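Local coordinates for ASCH domain (PDB 3S9X), which is of unknown function but is an ASCH domain of the PUA clan, and so probably binds RNA or another nucleic acid, at residues L79-N84 with I90-I95; D109-E114 with A122-A127. One frame throughout, in Å; residues are numbered along the deposited sequence.

Along the chain, interaction 1 comes first: strand 79-83 turns back after N84 and pairs with the start of strand 89-102, closing a short beta hairpin. The second strand continues to residue 102, and helix 108-114 follows. There interaction 2 opens, and W124 of helix 121-139 closes the loop between the two helices against E114. The two loops lie in series, neither enclosing nor crossing the other, on opposite sides of the chain's centre, with contact centres about 21 Å apart. Interaction 1 joins neighbouring strands of the five-stranded mixed sheet; interaction 2 joins two consecutive helices near strands 58-62 and 148-158 of the same sheet.

Interaction 1 (L79-N84 with I90-I95); sequences LQVVTN and ICIIEI
Residues 79-83 and 90-95 pair as the two antiparallel strands of a beta hairpin, their axes 4.6 Å apart at closest approach and their directions 153° from each other. Q80 and I93 form a hydrogen-bonded pair with both bonds made, I93 N reaching Q80 O at 2.9 Å. V82 and C91 form the next such pair, but here the ladder is disturbed by a classic beta bulge, in which two residues, I90 and C91, sit opposite the single V82. Within the bulge V82 O accepts two amides: a short bond from I90 N at 2.8 Å, lying in the carbonyl plane, and a weak one from C91 N. V82 N in turn donates a hydrogen bond to C91 O.

Side chains alternate between the two faces of the sheet. On one face V82 is central: its CB rests near C91 SG, while CG2 meets I93 CG1 at 3.7 Å, the two side chains crossing at about a right angle. I93 has CG1 set between its backbone N and carbonyl carbon (chi1 63°), which turns the branch to the partner strand, where CG1 touches both V82 CG2 and Q80 CB. Helix 41-52 packs on this face, A48 against V82 and I51 against C91 and I93. Q80 extends fully, and its NE2 is bonded to the carbonyl of D35 on the neighbouring strand 32-35.

L79, V81 and I92 occupy the other face together with E94. Helix 8-19 brings F13 and Y17 onto I92, whose CG1 is 4.2 Å from V81 CG2. The carboxylate of E94 bonds to the hydroxyl of Y29, while its aliphatic part lies against L79, with L79 CD2 3.8 Å from E94 CB.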
ATOM      1  N   LEU A  79       4.587  -9.423  -0.343  1.00  8.05           N
ATOM      2  CA  LEU A  79       4.862  -8.866  -1.644  1.00  7.93           C
ATOM      3  C   LEU A  79       3.554  -8.445  -2.333  1.00  7.78           C
ATOM      4  O   LEU A  79       2.613  -9.194  -2.425  1.00  9.55           O
ATOM      5  CB  LEU A  79       5.511  -9.919  -2.562  1.00  7.29           C
ATOM      6  CG  LEU A  79       6.902 -10.371  -2.168  1.00  9.55           C
ATOM      7  CD1 LEU A  79       7.371 -11.512  -3.094  1.00 10.54           C
ATOM      8  CD2 LEU A  79       7.879  -9.196  -2.261  1.00 10.35           C
ATOM      9  N   GLN A  80       3.574  -7.211  -2.820  1.00  7.68           N
ATOM     10  CA  GLN A  80       2.478  -6.680  -3.614  1.00  7.41           C
ATOM     11  C   GLN A  80       3.030  -6.344  -5.020  1.00  7.12           C
ATOM     12  O   GLN A  80       3.976  -5.538  -5.151  1.00  7.97           O
ATOM     13  CB  GLN A  80       1.812  -5.455  -3.012  1.00  8.06           C
ATOM     14  CG  GLN A  80       0.769  -4.839  -3.867  1.00  7.78           C
ATOM     15  CD  GLN A  80       0.081  -3.631  -3.321  1.00  8.57           C
ATOM     16  OE1 GLN A  80       0.129  -3.388  -2.101  1.00 11.65           O
ATOM     17  NE2 GLN A  80      -0.593  -2.857  -4.213  1.00 10.10           N
ATOM     18  N   VAL A  81       2.362  -6.883  -6.037  1.00  6.75           N
ATOM     19  CA  VAL A  81       2.525  -6.410  -7.367  1.00  8.19           C
ATOM     20  C   VAL A  81       1.728  -5.114  -7.444  1.00  6.71           C
ATOM     21  O   VAL A  81       0.486  -5.132  -7.344  1.00  8.28           O
ATOM     22  CB  VAL A  81       2.095  -7.421  -8.474  1.00  8.74           C
ATOM     23  CG1 VAL A  81       2.295  -6.783  -9.832  1.00 10.55           C
ATOM     24  CG2 VAL A  81       2.817  -8.771  -8.275  1.00 10.59           C
ATOM     25  N   VAL A  82       2.433  -4.021  -7.646  1.00  7.33           N
ATOM     26  CA  VAL A  82       1.843  -2.656  -7.789  1.00  6.50           C
ATOM     27  C   VAL A  82       1.496  -2.473  -9.236  1.00  6.95           C
ATOM     28  O   VAL A  82       2.379  -2.445 -10.084  1.00  8.02           O
ATOM     29  CB  VAL A  82       2.794  -1.576  -7.267  1.00  7.82           C
ATOM     30  CG1 VAL A  82       2.166  -0.169  -7.450  1.00 10.27           C
ATOM     31  CG2 VAL A  82       3.250  -1.880  -5.833  1.00  8.84           C
ATOM     32  N   THR A  83       0.206  -2.403  -9.536  1.00  8.30           N
ATOM     33  CA  THR A  83      -0.236  -2.149 -10.897  1.00  8.10           C
ATOM     34  C   THR A  83      -0.659  -0.682 -11.050  1.00  8.45           C
ATOM     35  O   THR A  83      -0.865   0.041 -10.046  1.00  8.17           O
ATOM     36  CB  THR A  83      -1.407  -3.035 -11.283  1.00  9.10           C
ATOM     37  OG1 THR A  83      -2.604  -2.600 -10.679  1.00 10.42           O
ATOM     38  CG2 THR A  83      -1.174  -4.533 -10.922  1.00 10.00           C
ATOM     39  N   ASN A  84      -0.787  -0.263 -12.293  1.00  7.88           N
ATOM     40  CA  ASN A  84      -1.484   0.945 -12.567  1.00  8.15           C
ATOM     41  C   ASN A  84      -2.981   0.719 -12.542  1.00  7.62           C
ATOM     42  O   ASN A  84      -3.473  -0.346 -12.197  1.00  7.91           O
ATOM     43  CB  ASN A  84      -0.952   1.611 -13.850  1.00  8.65           C
ATOM     44  CG  ASN A  84      -1.340   0.890 -15.126  1.00  8.50           C
ATOM     45  OD1 ASN A  84      -2.160  -0.045 -15.107  1.00  9.17           O
ATOM     46  ND2 ASN A  84      -0.694   1.305 -16.221  1.00  9.39           N
ATOM     47  N   ILE A  90       3.607  -2.531 -12.604  1.00  7.34           N
ATOM     48  CA  ILE A  90       4.630  -1.474 -12.711  1.00  8.13           C
ATOM     49  C   ILE A  90       5.869  -1.886 -11.856  1.00  7.13           C
ATOM     50  O   ILE A  90       7.004  -1.757 -12.298  1.00  8.85           O
ATOM     51  CB  ILE A  90       4.058  -0.159 -12.196  1.00  8.66           C
ATOM     52  CG1 ILE A  90       2.837   0.311 -13.072  1.00  9.11           C
ATOM     53  CG2 ILE A  90       5.188   0.905 -12.104  1.00  9.92           C
ATOM     54  CD1 ILE A  90       3.117   0.400 -14.537  1.00 11.37           C
ATOM     55  N   CYS A  91       5.657  -2.381 -10.646  1.00  7.17           N
ATOM     56  CA  CYS A  91       6.764  -2.797  -9.788  1.00  7.77           C
ATOM     57  C   CYS A  91       6.203  -3.772  -8.733  1.00  6.72           C
ATOM     58  O   CYS A  91       5.032  -4.001  -8.658  1.00  7.38           O
ATOM     59  CB  CYS A  91       7.499  -1.615  -9.197  1.00  6.86           C
ATOM     60  SG  CYS A  91       6.533  -0.623  -8.066  1.00  9.32           S
ATOM     61  N   ILE A  92       7.132  -4.338  -7.961  1.00  7.12           N
ATOM     62  CA  ILE A  92       6.763  -5.192  -6.859  1.00  6.64           C
ATOM     63  C   ILE A  92       7.386  -4.572  -5.579  1.00  6.37           C
ATOM     64  O   ILE A  92       8.590  -4.269  -5.592  1.00  7.96           O
ATOM     65  CB  ILE A  92       7.213  -6.674  -7.016  1.00  8.05           C
ATOM     66  CG1 ILE A  92       6.720  -7.206  -8.350  1.00  8.14           C
ATOM     67  CG2 ILE A  92       6.727  -7.539  -5.846  1.00  8.97           C
ATOM     68  CD1 ILE A  92       7.074  -8.651  -8.668  1.00  9.27           C
ATOM     69  N   ILE A  93       6.589  -4.489  -4.522  1.00  7.04           N
ATOM     70  CA  ILE A  93       7.027  -4.000  -3.255  1.00  7.69           C
ATOM     71  C   ILE A  93       6.992  -5.067  -2.197  1.00  7.54           C
ATOM     72  O   ILE A  93       6.177  -6.002  -2.302  1.00  8.57           O
ATOM     73  CB  ILE A  93       6.288  -2.757  -2.811  1.00  7.41           C
ATOM     74  CG1 ILE A  93       4.789  -3.012  -2.611  1.00  8.36           C
ATOM     75  CG2 ILE A  93       6.549  -1.554  -3.720  1.00  8.23           C
ATOM     76  CD1 ILE A  93       3.941  -1.899  -2.054  1.00 10.12           C
ATOM     77  N   GLU A  94       7.874  -4.944  -1.184  1.00  7.65           N
ATOM     78  CA  GLU A  94       7.942  -5.870  -0.044  1.00  8.15           C
ATOM     79  C   GLU A  94       7.735  -4.987   1.194  1.00  7.98           C
ATOM     80  O   GLU A  94       8.414  -3.961   1.396  1.00  9.12           O
ATOM     81  CB  GLU A  94       9.330  -6.541   0.069  1.00  8.74           C
ATOM     82  CG  GLU A  94       9.385  -7.539   1.206  1.00  8.98           C
ATOM     83  CD  GLU A  94      10.650  -8.316   1.219  1.00 12.60           C
ATOM     84  OE1 GLU A  94      11.235  -8.616   0.160  1.00 13.86           O
ATOM     85  OE2 GLU A  94      11.003  -8.767   2.346  1.00 17.98           O
ATOM     86  N   ILE A  95       6.761  -5.361   2.011  1.00  8.07           N
ATOM     87  CA  ILE A  95       6.504  -4.682   3.267  0.50  8.31           C
ATOM     88  C   ILE A  95       7.686  -4.863   4.230  1.00  9.42           C
ATOM     89  O   ILE A  95       8.079  -5.994   4.482  1.00  9.63           O
ATOM     90  CB  ILE A  95       5.187  -5.160   3.890  0.50  8.60           C
ATOM     91  CG1 ILE A  95       4.015  -4.776   2.965  0.50  9.95           C
ATOM     92  CG2 ILE A  95       5.043  -4.581   5.358  0.50  7.26           C
ATOM     93  CD1 ILE A  95       2.578  -5.029   3.478  0.50 11.57           C
TER

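Interaction 2 (D109-E114 with A122-A127); sequences DFAASE and AWWQEA
W124 reaches from helix 121-139 to helix 108-114 and carries most of this helix-helix contact. The segment axes come no closer than 9.6 Å and run at 74° to each other; the helices meet at A111 and the CB of W124, and the ring reaches on to E114. The W124 CB starts against a small residue, touching the CB of A111 at 3.7 Å. From there CG is turned anti to the backbone N, which carries the ring away from its own backbone with the NE1 edge facing E114. CG still lies near the A111 methyl; CD1 passes between A111 CA and the carboxylate of E114. At the edge of the ring NE1 donates a hydrogen bond to E114 OE1, at 2.7 Å and with an N-H...O angle of 162°.

The two partners of this bond are turned differently. OE1 sits almost in the indole plane, whereas NE1 approaches OE1 from well above the carboxylate plane, the two planes being 73° apart. In E114 the bend at chi2 swings the carboxylate round to NE1; CG itself lies 3.9 Å from W124 NE1. The other oxygen, OE2, forms a salt bridge with K56 NZ, so the buried carboxylate has a partner on each oxygen. F110 contributes more lightly, with W124 NE1 near the plane of its ring and 4.2 Å from CE2.

Beyond the two segments, the indole stacks on H128 one turn further along its own helix and meets the ring of Y103. C60 of strand 58-62 touches both E114 and W124, and L149 of strand 148-158 also packs on W124, placing the joined helices against these two adjacent strands of the sheet.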
ATOM      1  N   ASP A 109       7.541  13.561   8.819  1.00 11.77           N
ATOM      2  CA  ASP A 109       8.384  12.576   8.199  1.00 13.14           C
ATOM      3  C   ASP A 109       7.561  11.448   7.540  1.00 11.95           C
ATOM      4  O   ASP A 109       7.906  10.938   6.494  1.00 11.96           O
ATOM      5  CB  ASP A 109       9.357  11.946   9.205  1.00 14.82           C
ATOM      6  CG  ASP A 109      10.520  12.878   9.563  1.00 17.88           C
ATOM      7  OD1 ASP A 109      10.686  13.979   8.933  1.00 18.97           O
ATOM      8  OD2 ASP A 109      11.233  12.544  10.516  1.00 25.69           O
ATOM      9  N   PHE A 110       6.459  11.006   8.161  1.00 10.27           N
ATOM     10  CA  PHE A 110       5.641   9.981   7.549  1.00 10.60           C
ATOM     11  C   PHE A 110       4.984  10.477   6.260  1.00 10.36           C
ATOM     12  O   PHE A 110       4.960   9.823   5.247  1.00 10.57           O
ATOM     13  CB  PHE A 110       4.598   9.429   8.532  1.00 10.30           C
ATOM     14  CG  PHE A 110       3.864   8.271   7.944  1.00 12.16           C
ATOM     15  CD1 PHE A 110       4.462   6.982   7.952  1.00 12.48           C
ATOM     16  CD2 PHE A 110       2.617   8.405   7.375  1.00 10.32           C
ATOM     17  CE1 PHE A 110       3.835   5.955   7.355  1.00 12.77           C
ATOM     18  CE2 PHE A 110       2.032   7.353   6.755  1.00 11.10           C
ATOM     19  CZ  PHE A 110       2.614   6.100   6.781  1.00 11.55           C
ATOM     20  N   ALA A 111       4.450  11.704   6.298  1.00 10.30           N
ATOM     21  CA  ALA A 111       3.859  12.322   5.133  1.00 10.44           C
ATOM     22  C   ALA A 111       4.920  12.361   4.011  1.00 10.36           C
ATOM     23  O   ALA A 111       4.607  12.060   2.857  1.00  9.86           O
ATOM     24  CB  ALA A 111       3.373  13.695   5.429  1.00 11.44           C
ATOM     25  N   ALA A 112       6.158  12.725   4.355  1.00 10.45           N
ATOM     26  CA  ALA A 112       7.213  12.769   3.313  1.00 11.89           C
ATOM     27  C   ALA A 112       7.516  11.384   2.731  1.00 10.86           C
ATOM     28  O   ALA A 112       7.723  11.226   1.561  1.00 10.94           O
ATOM     29  CB  ALA A 112       8.506  13.481   3.865  1.00 13.76           C
ATOM     30  N   SER A 113       7.507  10.330   3.582  1.00  9.55           N
ATOM     31  CA  SER A 113       7.694   8.942   3.152  1.00 10.44           C
ATOM     32  C   SER A 113       6.593   8.501   2.237  1.00  9.42           C
ATOM     33  O   SER A 113       6.807   7.701   1.302  1.00  9.71           O
ATOM     34  CB  SER A 113       7.754   7.990   4.350  1.00 11.25           C
ATOM     35  OG  SER A 113       8.935   8.285   5.042  1.00 14.54           O
ATOM     36  N   GLU A 114       5.355   8.948   2.493  1.00  9.06           N
ATOM     37  CA  GLU A 114       4.257   8.639   1.579  1.00  8.93           C
ATOM     38  C   GLU A 114       4.478   9.301   0.217  1.00  9.08           C
ATOM     39  O   GLU A 114       3.978   8.804  -0.790  1.00 10.59           O
ATOM     40  CB  GLU A 114       2.910   9.008   2.134  1.00  9.57           C
ATOM     41  CG  GLU A 114       2.380   8.105   3.264  1.00 10.63           C
ATOM     42  CD  GLU A 114       0.927   7.702   3.077  1.00 10.89           C
ATOM     43  OE1 GLU A 114       0.141   7.853   4.015  1.00 12.95           O
ATOM     44  OE2 GLU A 114       0.589   7.268   1.924  1.00 11.61           O
ATOM     45  N   ALA A 122       0.508  19.071   5.329  1.00 13.72           N
ATOM     46  CA  ALA A 122      -0.770  19.657   4.943  1.00 14.36           C
ATOM     47  C   ALA A 122      -1.429  18.940   3.730  1.00 13.50           C
ATOM     48  O   ALA A 122      -2.648  18.667   3.681  1.00 16.06           O
ATOM     49  CB  ALA A 122      -0.621  21.128   4.728  1.00 15.73           C
ATOM     50  N   TRP A 123      -0.624  18.659   2.725  1.00 14.70           N
ATOM     51  CA  TRP A 123      -1.122  17.978   1.527  1.00 14.58           C
ATOM     52  C   TRP A 123      -1.623  16.576   1.884  1.00 15.35           C
ATOM     53  O   TRP A 123      -2.669  16.154   1.467  1.00 16.32           O
ATOM     54  CB  TRP A 123       0.010  17.919   0.470  1.00 14.23           C
ATOM     55  CG  TRP A 123      -0.440  17.523  -0.906  1.00 19.20           C
ATOM     56  CD1 TRP A 123      -0.657  18.374  -1.996  1.00 21.01           C
ATOM     57  CD2 TRP A 123      -0.711  16.232  -1.370  1.00 23.24           C
ATOM     58  NE1 TRP A 123      -1.053  17.669  -3.055  1.00 28.94           N
ATOM     59  CE2 TRP A 123      -1.176  16.359  -2.705  1.00 22.90           C
ATOM     60  CE3 TRP A 123      -0.737  15.023  -0.782  1.00 24.64           C
ATOM     61  CZ2 TRP A 123      -1.532  15.270  -3.506  1.00 29.15           C
ATOM     62  CZ3 TRP A 123      -1.090  13.922  -1.567  1.00 28.20           C
ATOM     63  CH2 TRP A 123      -1.528  14.051  -2.903  1.00 31.41           C
ATOM     64  N   TRP A 124      -0.840  15.863   2.674  1.00 12.75           N
ATOM     65  CA  TRP A 124      -1.188  14.532   3.177  1.00 13.25           C
ATOM     66  C   TRP A 124      -2.548  14.592   3.889  1.00 13.36           C
ATOM     67  O   TRP A 124      -3.385  13.679   3.670  1.00 14.44           O
ATOM     68  CB  TRP A 124      -0.027  14.011   4.081  1.00 12.55           C
ATOM     69  CG  TRP A 124      -0.296  12.619   4.628  1.00 11.65           C
ATOM     70  CD1 TRP A 124       0.200  11.438   4.165  1.00 11.41           C
ATOM     71  CD2 TRP A 124      -1.128  12.305   5.744  1.00 11.35           C
ATOM     72  NE1 TRP A 124      -0.289  10.389   4.919  1.00 11.10           N
ATOM     73  CE2 TRP A 124      -1.108  10.890   5.901  1.00 11.98           C
ATOM     74  CE3 TRP A 124      -1.880  13.079   6.665  1.00 13.12           C
ATOM     75  CZ2 TRP A 124      -1.862  10.217   6.891  1.00 12.78           C
ATOM     76  CZ3 TRP A 124      -2.613  12.384   7.599  1.00 13.60           C
ATOM     77  CH2 TRP A 124      -2.627  11.014   7.701  1.00 14.21           C
ATOM     78  N   GLN A 125      -2.719  15.631   4.737  1.00 14.63           N
ATOM     79  CA  GLN A 125      -3.975  15.727   5.502  1.00 16.77           C
ATOM     80  C   GLN A 125      -5.160  15.944   4.618  1.00 18.96           C
ATOM     81  O   GLN A 125      -6.217  15.350   4.810  1.00 22.63           O
ATOM     82  CB  GLN A 125      -3.895  16.851   6.545  1.00 17.77           C
ATOM     83  CG  GLN A 125      -2.969  16.512   7.649  1.00 15.91           C
ATOM     84  CD  GLN A 125      -2.677  17.710   8.547  1.00 18.44           C
ATOM     85  OE1 GLN A 125      -2.696  18.848   8.102  1.00 23.23           O
ATOM     86  NE2 GLN A 125      -2.313  17.452   9.775  1.00 21.47           N
ATOM     87  N   GLU A 126      -5.036  16.857   3.668  1.00 20.85           N
ATOM     88  CA  GLU A 126      -6.150  17.238   2.810  1.00 23.06           C
ATOM     89  C   GLU A 126      -6.600  15.987   2.078  1.00 23.79           C
ATOM     90  O   GLU A 126      -7.808  15.560   2.124  1.00 24.51           O
ATOM     91  CB  GLU A 126      -5.712  18.415   1.888  1.00 24.90           C
ATOM     92  N   ALA A 127      -5.625  15.287   1.490  1.00 22.06           N
ATOM     93  CA  ALA A 127      -5.907  14.069   0.746  1.00 20.27           C
ATOM     94  C   ALA A 127      -6.521  12.906   1.556  1.00 20.23           C
ATOM     95  O   ALA A 127      -7.576  12.335   1.219  1.00 19.74           O
ATOM     96  CB  ALA A 127      -4.653  13.609   0.022  1.00 20.38           C
TER